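Local coordinates for [Ribosomal protein bS18]-alanine N-acetyltransferase (Escherichia coli O157:H7, PDB 5ISV), which probably acetylates the N-terminal alanine of ribosomal protein bS18, using acetyl-CoA as the acetyl donor, at residues I112-R126 with R136-M148. Numbering follows the deposited sequence.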
loop_
_atom_site.group_PDB
_atom_site.type_symbol
_atom_site.label_atom_id
_atom_site.label_comp_id
_atom_site.label_asym_id
_atom_site.label_seq_id
_atom_site.Cartn_x
_atom_site.Cartn_y
_atom_site.Cartn_z
ATOM N N ILE A 112 -0.295 -6.067 -10.571
ATOM C CA ILE A 112 1.157 -6.314 -10.806
ATOM C C ILE A 112 1.691 -5.395 -11.927
ATOM O O ILE A 112 2.718 -4.741 -11.785
ATOM C CB ILE A 112 1.458 -7.838 -11.050
ATOM C CG1 ILE A 112 1.150 -8.631 -9.780
ATOM C CG2 ILE A 112 2.884 -8.055 -11.583
ATOM C CD1 ILE A 112 1.067 -10.134 -9.979
ATOM N N ALA A 113 0.971 -5.338 -13.040
ATOM C CA ALA A 113 1.329 -4.483 -14.169
ATOM C C ALA A 113 1.440 -2.999 -13.729
ATOM O O ALA A 113 2.411 -2.323 -14.042
ATOM C CB ALA A 113 0.284 -4.661 -15.244
ATOM N N LEU A 114 0.458 -2.519 -12.964
ATOM C CA LEU A 114 0.486 -1.159 -12.430
ATOM C C LEU A 114 1.735 -0.927 -11.562
ATOM O O LEU A 114 2.434 0.077 -11.715
ATOM C CB LEU A 114 -0.792 -0.878 -11.627
ATOM C CG LEU A 114 -1.085 0.527 -11.111
ATOM C CD1 LEU A 114 -2.592 0.736 -10.915
ATOM C CD2 LEU A 114 -0.380 0.914 -9.840
ATOM N N TYR A 115 2.018 -1.861 -10.632
ATOM C CA TYR A 115 3.172 -1.718 -9.755
ATOM C C TYR A 115 4.460 -1.694 -10.572
ATOM O O TYR A 115 5.362 -0.890 -10.284
ATOM C CB TYR A 115 3.175 -2.797 -8.641
ATOM C CG TYR A 115 2.047 -2.599 -7.604
ATOM C CD1 TYR A 115 1.712 -1.366 -7.121
ATOM C CD2 TYR A 115 1.327 -3.698 -7.096
ATOM C CE1 TYR A 115 0.719 -1.228 -6.184
ATOM C CE2 TYR A 115 0.333 -3.561 -6.152
ATOM C CZ TYR A 115 0.012 -2.304 -5.707
ATOM O OH TYR A 115 -0.999 -2.022 -4.804
ATOM N N GLU A 116 4.543 -2.530 -11.606
ATOM C CA GLU A 116 5.759 -2.536 -12.426
ATOM C C GLU A 116 5.936 -1.166 -13.067
ATOM O O GLU A 116 7.048 -0.650 -13.158
ATOM C CB GLU A 116 5.686 -3.544 -13.519
ATOM C CG GLU A 116 5.603 -4.991 -13.159
ATOM C CD GLU A 116 5.272 -5.837 -14.393
ATOM O OE1 GLU A 116 4.748 -5.313 -15.463
ATOM O OE2 GLU A 116 5.550 -7.035 -14.297
ATOM N N SER A 117 4.837 -0.567 -13.529
ATOM C CA SER A 117 4.917 0.759 -14.187
ATOM C C SER A 117 5.361 1.870 -13.223
ATOM O O SER A 117 5.864 2.921 -13.658
ATOM C CB SER A 117 3.588 1.100 -14.858
ATOM O OG SER A 117 2.657 1.612 -13.922
ATOM N N LEU A 118 5.160 1.660 -11.912
ATOM C CA LEU A 118 5.660 2.569 -10.901
ATOM C C LEU A 118 7.101 2.335 -10.469
ATOM O O LEU A 118 7.616 3.086 -9.644
ATOM C CB LEU A 118 4.751 2.552 -9.668
ATOM C CG LEU A 118 3.317 3.023 -9.854
ATOM C CD1 LEU A 118 2.484 2.772 -8.613
ATOM C CD2 LEU A 118 3.280 4.500 -10.213
ATOM N N GLY A 119 7.719 1.292 -10.999
ATOM C CA GLY A 119 9.131 0.979 -10.722
ATOM C C GLY A 119 9.341 -0.224 -9.844
ATOM O O GLY A 119 10.509 -0.552 -9.535
ATOM N N PHE A 120 8.273 -0.898 -9.405
ATOM C CA PHE A 120 8.456 -2.098 -8.534
ATOM C C PHE A 120 9.055 -3.273 -9.332
ATOM O O PHE A 120 8.707 -3.461 -10.488
ATOM C CB PHE A 120 7.130 -2.554 -7.924
ATOM C CG PHE A 120 6.630 -1.707 -6.771
ATOM C CD1 PHE A 120 5.894 -0.532 -6.992
ATOM C CD2 PHE A 120 6.826 -2.117 -5.445
ATOM C CE1 PHE A 120 5.430 0.192 -5.920
ATOM C CE2 PHE A 120 6.352 -1.374 -4.394
ATOM C CZ PHE A 120 5.638 -0.230 -4.618
ATOM N N ASN A 121 9.916 -4.057 -8.674
ATOM C CA ASN A 121 10.531 -5.258 -9.250
ATOM C C ASN A 121 10.061 -6.426 -8.397
ATOM O O ASN A 121 9.977 -6.282 -7.193
ATOM C CB ASN A 121 12.052 -5.194 -9.130
ATOM C CG ASN A 121 12.633 -3.881 -9.620
ATOM O OD1 ASN A 121 12.590 -3.589 -10.809
ATOM N ND2 ASN A 121 13.149 -3.062 -8.698
ATOM N N GLU A 122 9.798 -7.575 -8.998
ATOM C CA GLU A 122 9.601 -8.828 -8.229
ATOM C C GLU A 122 10.897 -9.173 -7.480
ATOM O O GLU A 122 11.943 -9.284 -8.105
ATOM C CB GLU A 122 9.252 -9.974 -9.182
ATOM C CG GLU A 122 9.069 -11.327 -8.509
ATOM C CD GLU A 122 8.706 -12.415 -9.498
ATOM O OE1 GLU A 122 7.637 -12.307 -10.126
ATOM O OE2 GLU A 122 9.494 -13.370 -9.651
ATOM N N ALA A 123 10.811 -9.333 -6.161
ATOM C CA ALA A 123 11.948 -9.670 -5.335
ATOM C C ALA A 123 11.961 -11.172 -5.134
ATOM O O ALA A 123 13.003 -11.780 -5.196
ATOM C CB ALA A 123 11.869 -8.943 -3.992
ATOM N N THR A 124 10.811 -11.750 -4.849
ATOM C CA THR A 124 10.663 -13.157 -4.610
ATOM C C THR A 124 9.210 -13.599 -4.693
ATOM O O THR A 124 8.300 -12.788 -4.771
ATOM C CB THR A 124 11.302 -13.583 -3.278
ATOM O OG1 THR A 124 11.343 -15.012 -3.251
ATOM C CG2 THR A 124 10.561 -13.091 -2.079
ATOM N N ILE A 125 9.014 -14.898 -4.705
ATOM C CA ILE A 125 7.722 -15.541 -4.786
ATOM C C ILE A 125 7.556 -16.377 -3.543
ATOM O O ILE A 125 8.530 -16.962 -3.075
ATOM C CB ILE A 125 7.582 -16.400 -6.062
ATOM C CG1 ILE A 125 7.656 -15.520 -7.303
ATOM C CG2 ILE A 125 6.275 -17.187 -6.069
ATOM C CD1 ILE A 125 7.833 -16.295 -8.583
ATOM N N ARG A 126 6.330 -16.458 -3.013
ATOM C CA ARG A 126 6.048 -17.366 -1.869
ATOM C C ARG A 126 5.015 -18.352 -2.339
ATOM O O ARG A 126 3.861 -17.985 -2.560
ATOM C CB ARG A 126 5.544 -16.570 -0.685
ATOM C CG ARG A 126 6.405 -15.358 -0.406
ATOM C CD ARG A 126 5.911 -14.614 0.802
ATOM N NE ARG A 126 6.269 -15.364 1.993
ATOM C CZ ARG A 126 6.091 -14.959 3.233
ATOM N NH1 ARG A 126 5.509 -13.789 3.526
ATOM N NH2 ARG A 126 6.485 -15.781 4.207
ATOM N N ARG A 136 -5.091 -22.741 -3.115
ATOM C CA ARG A 136 -4.038 -21.784 -2.703
ATOM C C ARG A 136 -3.396 -21.064 -3.908
ATOM O O ARG A 136 -3.476 -21.553 -5.024
ATOM C CB ARG A 136 -2.989 -22.487 -1.841
ATOM C CG ARG A 136 -3.603 -23.106 -0.578
ATOM C CD ARG A 136 -2.616 -23.208 0.537
ATOM N NE ARG A 136 -2.293 -21.937 1.185
ATOM C CZ ARG A 136 -3.009 -21.312 2.122
ATOM N NH1 ARG A 136 -2.513 -20.206 2.656
ATOM N NH2 ARG A 136 -4.206 -21.745 2.512
ATOM N N GLU A 137 -2.833 -19.875 -3.692
ATOM C CA GLU A 137 -2.109 -19.159 -4.748
ATOM C C GLU A 137 -0.864 -18.487 -4.189
ATOM O O GLU A 137 -0.767 -18.208 -2.980
ATOM C CB GLU A 137 -3.016 -18.143 -5.491
ATOM C CG GLU A 137 -3.350 -16.844 -4.766
ATOM C CD GLU A 137 -4.085 -15.844 -5.655
ATOM O OE1 GLU A 137 -4.987 -15.182 -5.127
ATOM O OE2 GLU A 137 -3.728 -15.706 -6.843
ATOM N N ASP A 138 0.078 -18.237 -5.081
ATOM C CA ASP A 138 1.335 -17.635 -4.715
ATOM C C ASP A 138 1.156 -16.167 -4.345
ATOM O O ASP A 138 0.224 -15.463 -4.822
ATOM C CB ASP A 138 2.339 -17.736 -5.856
ATOM C CG ASP A 138 2.726 -19.185 -6.232
ATOM O OD1 ASP A 138 2.351 -20.177 -5.557
ATOM O OD2 ASP A 138 3.394 -19.312 -7.274
ATOM N N ALA A 139 2.049 -15.701 -3.499
ATOM C CA ALA A 139 2.286 -14.289 -3.232
ATOM C C ALA A 139 3.510 -13.849 -4.003
ATOM O O ALA A 139 4.478 -14.598 -4.135
ATOM C CB ALA A 139 2.518 -14.074 -1.755
ATOM N N ILE A 140 3.450 -12.656 -4.587
ATOM C CA ILE A 140 4.609 -12.050 -5.222
ATOM C C ILE A 140 5.027 -10.950 -4.296
ATOM O O ILE A 140 4.199 -10.067 -3.980
ATOM C CB ILE A 140 4.296 -11.435 -6.618
ATOM C CG1 ILE A 140 3.561 -12.427 -7.523
ATOM C CG2 ILE A 140 5.571 -10.926 -7.266
ATOM C CD1 ILE A 140 4.293 -13.709 -7.794
ATOM N N ILE A 141 6.264 -10.934 -3.867
ATOM C CA ILE A 141 6.835 -9.871 -3.061
ATOM C C ILE A 141 7.505 -8.940 -4.052
ATOM O O ILE A 141 8.331 -9.356 -4.860
ATOM C CB ILE A 141 7.865 -10.392 -2.030
ATOM C CG1 ILE A 141 7.156 -11.216 -0.969
ATOM C CG2 ILE A 141 8.526 -9.234 -1.304
ATOM C CD1 ILE A 141 6.122 -12.195 -1.433
ATOM N N MET A 142 7.114 -7.672 -4.009
ATOM C CA MET A 142 7.708 -6.649 -4.865
ATOM C C MET A 142 8.405 -5.568 -4.049
ATOM O O MET A 142 7.960 -5.215 -2.935
ATOM C CB MET A 142 6.637 -6.052 -5.799
ATOM C CG MET A 142 5.775 -7.095 -6.498
ATOM S SD MET A 142 4.688 -6.403 -7.753
ATOM C CE MET A 142 5.861 -6.130 -9.054
ATOM N N ALA A 143 9.461 -5.011 -4.638
ATOM C CA ALA A 143 10.254 -3.946 -4.002
ATOM C C ALA A 143 10.458 -2.748 -4.949
ATOM O O ALA A 143 10.733 -2.917 -6.124
ATOM C CB ALA A 143 11.619 -4.507 -3.559
ATOM N N LEU A 144 10.336 -1.555 -4.391
ATOM C CA LEU A 144 10.602 -0.322 -5.083
ATOM C C LEU A 144 11.732 0.435 -4.375
ATOM O O LEU A 144 11.578 0.874 -3.253
ATOM C CB LEU A 144 9.350 0.518 -5.104
ATOM C CG LEU A 144 9.575 1.924 -5.689
ATOM C CD1 LEU A 144 9.902 1.889 -7.168
ATOM C CD2 LEU A 144 8.338 2.792 -5.479
ATOM N N PRO A 145 12.875 0.581 -5.048
ATOM C CA PRO A 145 13.905 1.499 -4.528
ATOM C C PRO A 145 13.384 2.943 -4.610
ATOM O O PRO A 145 12.816 3.298 -5.626
ATOM C CB PRO A 145 15.109 1.247 -5.447
ATOM C CG PRO A 145 14.836 -0.090 -6.025
ATOM C CD PRO A 145 13.347 -0.175 -6.206
ATOM N N ILE A 146 13.595 3.711 -3.556
ATOM C CA ILE A 146 13.163 5.083 -3.495
ATOM C C ILE A 146 14.373 6.009 -3.381
ATOM O O ILE A 146 14.786 6.605 -4.360
ATOM C CB ILE A 146 12.107 5.268 -2.371
ATOM C CG1 ILE A 146 10.868 4.435 -2.763
ATOM C CG2 ILE A 146 11.703 6.743 -2.209
ATOM C CD1 ILE A 146 9.722 4.497 -1.792
ATOM N N SER A 147 14.961 6.128 -2.197
ATOM C CA SER A 147 15.974 7.142 -1.952
ATOM C C SER A 147 17.399 6.641 -2.293
ATOM O O SER A 147 17.754 5.441 -2.152
ATOM C CB SER A 147 15.921 7.635 -0.499
ATOM O OG SER A 147 14.618 8.168 -0.200
ATOM N N MET A 148 18.206 7.602 -2.705
ATOM C CA MET A 148 19.609 7.367 -2.962
ATOM C C MET A 148 20.456 7.613 -1.707
ATOM O O MET A 148 20.138 8.469 -0.881
ATOM C CB MET A 148 20.108 8.254 -4.097
ATOM C CG MET A 148 19.386 8.065 -5.433
ATOM S SD MET A 148 18.035 9.113 -5.707
ATOM C CE MET A 148 18.968 10.482 -6.368
HETATM O O HOH W 1 13.678 -3.850 -6.447
#
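Asn121 and Ala143 exchange two backbone hydrogen bonds, opening an antiparallel pairing in which strand 121-126 meets strand 136-145. A classic beta bulge interrupts the register: Ala123 and Thr124 both face Ile141, whose O takes a 2.8 Å bond from Ala123 N and a weak one from Thr124 N at 3.4 Å. Beyond it, Ile141 N bonds Thr124 O, and Arg126 and Ala139 exchange a further pair of bonds.

Apolar contacts differ on the two faces. Toward helix 112-117, Met142 SD packs 4.0 Å from Tyr115 CB and, 5.5 Å from the centroid of the Tyr115 ring, makes an oblique Met-aromatic contact; the Met142 chain bends at its last torsion (chi3 76°), which carries CE back to Phe120 CB. The Ile112 and Ile140 side chains cross at about a right angle, with CD1 of Ile112 against CG1 of Ile140, while Ile140 CD1 lies beside Ile125 CG1. Leu144 CB sits over the centre of the Phe120 ring in a CH-pi contact, 3.6 Å from the centroid and 11° off the normal. On the reverse face, Thr124 CG2 rests against Ile141 CB at 3.8 Å, and CG and CD of Arg126 run obliquely across Ile141 CD1.

A Schellman motif at Gly119, with positive phi (108°), ends the helix and turns the chain toward the strand.

Arg126 reaches on to a salt bridge with Glu103, the predicted proton acceptor, and Tyr115 is the predicted proton donor. In this GNAT fold, strand 136-145 lies between strands 99-105 and 121-129, the latter at the sheet's edge; helix 109-117 packs over one face, where Tyr115 and Leu144 also touch helix 80-94.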